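Local structure of hypothetical protein TTHA0179 (Thermus thermophilus, 2DPW) at residues 111-116 and 153-158. The protein is of unknown function but probably acts as a nucleotidyltransferase of the MobA-like NTP transferase family. Sequence-based numbering, arbitrary orientation.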
ATOM      1  N   GLU A 111      -6.244 -12.668  11.105  1.00 48.25           N
ATOM      2  CA  GLU A 111      -7.653 -12.346  10.934  1.00 54.78           C
ATOM      3  C   GLU A 111      -7.966 -10.979  11.539  1.00 52.20           C
ATOM      4  O   GLU A 111      -8.202 -10.872  12.743  1.00 51.94           O
ATOM      5  CB  GLU A 111      -8.528 -13.415  11.596  1.00 63.00           C
ATOM      6  CG  GLU A 111      -8.683 -14.688  10.781  1.00 75.38           C
ATOM      7  CD  GLU A 111      -9.176 -14.412   9.369  1.00 81.69           C
ATOM      8  OE1 GLU A 111     -10.058 -13.540   9.210  1.00 80.21           O
ATOM      9  OE2 GLU A 111      -8.689 -15.068   8.420  1.00 88.42           O
ATOM     10  N   ALA A 112      -7.963  -9.943  10.698  1.00 52.00           N
ATOM     11  CA  ALA A 112      -8.244  -8.567  11.132  1.00 47.76           C
ATOM     12  C   ALA A 112      -8.816  -7.707  10.003  1.00 44.45           C
ATOM     13  O   ALA A 112      -8.447  -7.865   8.836  1.00 51.29           O
ATOM     14  CB  ALA A 112      -6.973  -7.912  11.690  1.00 36.64           C
ATOM     15  N   ALA A 113      -9.718  -6.799  10.371  1.00 39.01           N
ATOM     16  CA  ALA A 113     -10.368  -5.893   9.429  1.00 34.30           C
ATOM     17  C   ALA A 113      -9.342  -5.225   8.536  1.00 40.63           C
ATOM     18  O   ALA A 113      -9.572  -4.988   7.347  1.00 43.39           O
ATOM     19  CB  ALA A 113     -11.128  -4.829  10.189  1.00 26.66           C
ATOM     20  N   LEU A 114      -8.197  -4.928   9.126  1.00 38.89           N
ATOM     21  CA  LEU A 114      -7.146  -4.259   8.408  1.00 32.71           C
ATOM     22  C   LEU A 114      -5.782  -4.827   8.762  1.00 35.52           C
ATOM     23  O   LEU A 114      -5.440  -4.939   9.936  1.00 36.83           O
ATOM     24  CB  LEU A 114      -7.213  -2.770   8.740  1.00 34.02           C
ATOM     25  CG  LEU A 114      -6.178  -1.847   8.112  1.00 46.49           C
ATOM     26  CD1 LEU A 114      -6.759  -0.466   7.972  1.00 43.82           C
ATOM     27  CD2 LEU A 114      -4.920  -1.843   8.958  1.00 51.84           C
ATOM     28  N   VAL A 115      -5.016  -5.200   7.739  1.00 33.12           N
ATOM     29  CA  VAL A 115      -3.676  -5.723   7.943  1.00 35.66           C
ATOM     30  C   VAL A 115      -2.708  -4.975   7.030  1.00 37.98           C
ATOM     31  O   VAL A 115      -2.916  -4.882   5.824  1.00 39.56           O
ATOM     32  CB  VAL A 115      -3.614  -7.240   7.672  1.00 33.39           C
ATOM     33  CG1 VAL A 115      -2.197  -7.774   7.937  1.00 22.98           C
ATOM     34  CG2 VAL A 115      -4.610  -7.953   8.574  1.00 34.32           C
ATOM     35  N   TYR A 116      -1.649  -4.433   7.618  1.00 33.57           N
ATOM     36  CA  TYR A 116      -0.665  -3.683   6.860  1.00 32.47           C
ATOM     37  C   TYR A 116       0.724  -4.281   6.878  1.00 34.80           C
ATOM     38  O   TYR A 116       1.426  -4.213   7.882  1.00 34.02           O
ATOM     39  CB  TYR A 116      -0.579  -2.272   7.391  1.00 36.43           C
ATOM     40  CG  TYR A 116       0.396  -1.428   6.633  1.00 26.84           C
ATOM     41  CD1 TYR A 116       0.390  -1.425   5.246  1.00 38.75           C
ATOM     42  CD2 TYR A 116       1.284  -0.593   7.297  1.00 26.09           C
ATOM     43  CE1 TYR A 116       1.233  -0.609   4.532  1.00 35.43           C
ATOM     44  CE2 TYR A 116       2.133   0.235   6.599  1.00 32.21           C
ATOM     45  CZ  TYR A 116       2.104   0.223   5.216  1.00 29.10           C
ATOM     46  OH  TYR A 116       2.936   1.043   4.506  1.00 30.81           O
ATOM     47  N   LYS A 153     -13.387  -5.487   3.552  1.00 40.15           N
ATOM     48  CA  LYS A 153     -14.342  -4.459   3.119  1.00 47.25           C
ATOM     49  C   LYS A 153     -15.428  -4.256   4.165  1.00 50.13           C
ATOM     50  O   LYS A 153     -15.623  -3.145   4.670  1.00 53.22           O
ATOM     51  CB  LYS A 153     -15.037  -4.849   1.813  1.00 33.48           C
ATOM     52  CG  LYS A 153     -16.170  -3.883   1.467  1.00 40.24           C
ATOM     53  CD  LYS A 153     -16.849  -4.200   0.153  1.00 44.80           C
ATOM     54  CE  LYS A 153     -17.928  -3.177  -0.143  1.00 36.63           C
ATOM     55  NZ  LYS A 153     -18.711  -3.489  -1.356  1.00 51.13           N
ATOM     56  N   SER A 154     -16.149  -5.341   4.453  1.00 52.50           N
ATOM     57  CA  SER A 154     -17.236  -5.364   5.416  1.00 47.61           C
ATOM     58  C   SER A 154     -16.857  -4.867   6.785  1.00 50.08           C
ATOM     59  O   SER A 154     -17.631  -4.149   7.390  1.00 57.84           O
ATOM     60  CB  SER A 154     -17.736  -6.779   5.561  1.00 48.41           C
ATOM     61  OG  SER A 154     -16.668  -7.713   5.451  1.00 67.83           O
ATOM     62  N   LEU A 155     -15.701  -5.262   7.307  1.00 49.29           N
ATOM     63  CA  LEU A 155     -15.317  -4.801   8.643  1.00 45.36           C
ATOM     64  C   LEU A 155     -14.879  -3.347   8.609  1.00 47.91           C
ATOM     65  O   LEU A 155     -15.134  -2.550   9.512  1.00 47.17           O
ATOM     66  CB  LEU A 155     -14.163  -5.636   9.177  1.00 38.89           C
ATOM     67  CG  LEU A 155     -14.392  -7.080   9.599  1.00 47.34           C
ATOM     68  CD1 LEU A 155     -13.070  -7.761   9.933  1.00 40.24           C
ATOM     69  CD2 LEU A 155     -15.303  -7.074  10.787  1.00 34.40           C
ATOM     70  N   PHE A 156     -14.188  -3.018   7.539  1.00 53.92           N
ATOM     71  CA  PHE A 156     -13.664  -1.689   7.358  1.00 57.39           C
ATOM     72  C   PHE A 156     -14.744  -0.659   7.107  1.00 62.78           C
ATOM     73  O   PHE A 156     -14.669   0.465   7.597  1.00 65.32           O
ATOM     74  CB  PHE A 156     -12.683  -1.689   6.201  1.00 60.92           C
ATOM     75  CG  PHE A 156     -11.736  -0.549   6.239  1.00 75.22           C
ATOM     76  CD1 PHE A 156     -10.971  -0.319   7.381  1.00 77.10           C
ATOM     77  CD2 PHE A 156     -11.605   0.305   5.151  1.00 75.43           C
ATOM     78  CE1 PHE A 156     -10.093   0.748   7.444  1.00 82.27           C
ATOM     79  CE2 PHE A 156     -10.728   1.377   5.198  1.00 81.75           C
ATOM     80  CZ  PHE A 156      -9.967   1.600   6.352  1.00 83.52           C
ATOM     81  N   ARG A 157     -15.737  -1.052   6.318  1.00 71.53           N
ATOM     82  CA  ARG A 157     -16.864  -0.196   5.966  1.00 64.47           C
ATOM     83  C   ARG A 157     -17.179   0.852   7.031  1.00 56.07           C
ATOM     84  O   ARG A 157     -17.384   2.024   6.720  1.00 57.28           O
ATOM     85  CB  ARG A 157     -18.099  -1.076   5.703  1.00 65.43           C
ATOM     86  CG  ARG A 157     -19.402  -0.329   5.508  1.00 69.20           C
ATOM     87  CD  ARG A 157     -20.566  -1.287   5.321  1.00 77.91           C
ATOM     88  NE  ARG A 157     -20.637  -1.861   3.978  1.00 94.62           N
ATOM     89  CZ  ARG A 157     -20.745  -1.150   2.856  1.00101.03           C
ATOM     90  NH1 ARG A 157     -20.789   0.177   2.899  1.00105.00           N
ATOM     91  NH2 ARG A 157     -20.818  -1.766   1.684  1.00107.89           N
ATOM     92  N   LYS A 158     -17.185   0.432   8.292  1.00 51.36           N
ATOM     93  CA  LYS A 158     -17.509   1.323   9.401  1.00 54.78           C
ATOM     94  C   LYS A 158     -16.400   2.252   9.931  1.00 56.60           C
ATOM     95  O   LYS A 158     -16.661   3.122  10.760  1.00 56.76           O
ATOM     96  CB  LYS A 158     -18.094   0.488  10.552  1.00 56.80           C
ATOM     97  CG  LYS A 158     -17.163  -0.581  11.119  1.00 63.81           C
ATOM     98  CD  LYS A 158     -17.762  -1.259  12.350  1.00 72.47           C
ATOM     99  CE  LYS A 158     -16.664  -1.808  13.279  1.00 76.30           C
ATOM    100  NZ  LYS A 158     -16.448  -3.298  13.212  1.00 79.35           N
TER
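Ala113 sets its CB against the base of the Leu155 side chain, with 3.3 Å between Ala113 CB and Leu155 CB, where the chain entering strand 114-120 passes the short helix 153-156. Leu155 reaches over the backbone as well: chi1 -71° turns CG away from its carbonyl carbon and, with chi2 173°, CD1 comes to lie beside the main chain, 3.3 Å from Ala113 CA and 3.5 Å from Ala113 N. Leu155 CD1 is also 3.5 Å from Ala113 CB, so the alanine methyl meets both Leu155 CB and CD1.

The second apolar pair joins Leu114 and Phe156. The leucine comes with a single methyl, CD1, which meets the far part of the ring at an oblique angle, 3.6 Å from Phe156 CE1 and 4.1 Å from Phe156 CZ. Both residues also touch Leu151 of strand 148-152, which makes a small hydrophobic cluster.

Hydrogen bonds lie just beside the contact: Asp152 OD2 accepts from Leu155 N and Ser154 OG, and the Asp152 backbone bonds to Ala113. Within the MobA-like NTP transferase domain, strand 148-152 of the mixed sheet runs directly into helix 153-156; it is the antiparallel neighbour of strand 114-120, whose other edge here pairs in parallel with strand 210-214.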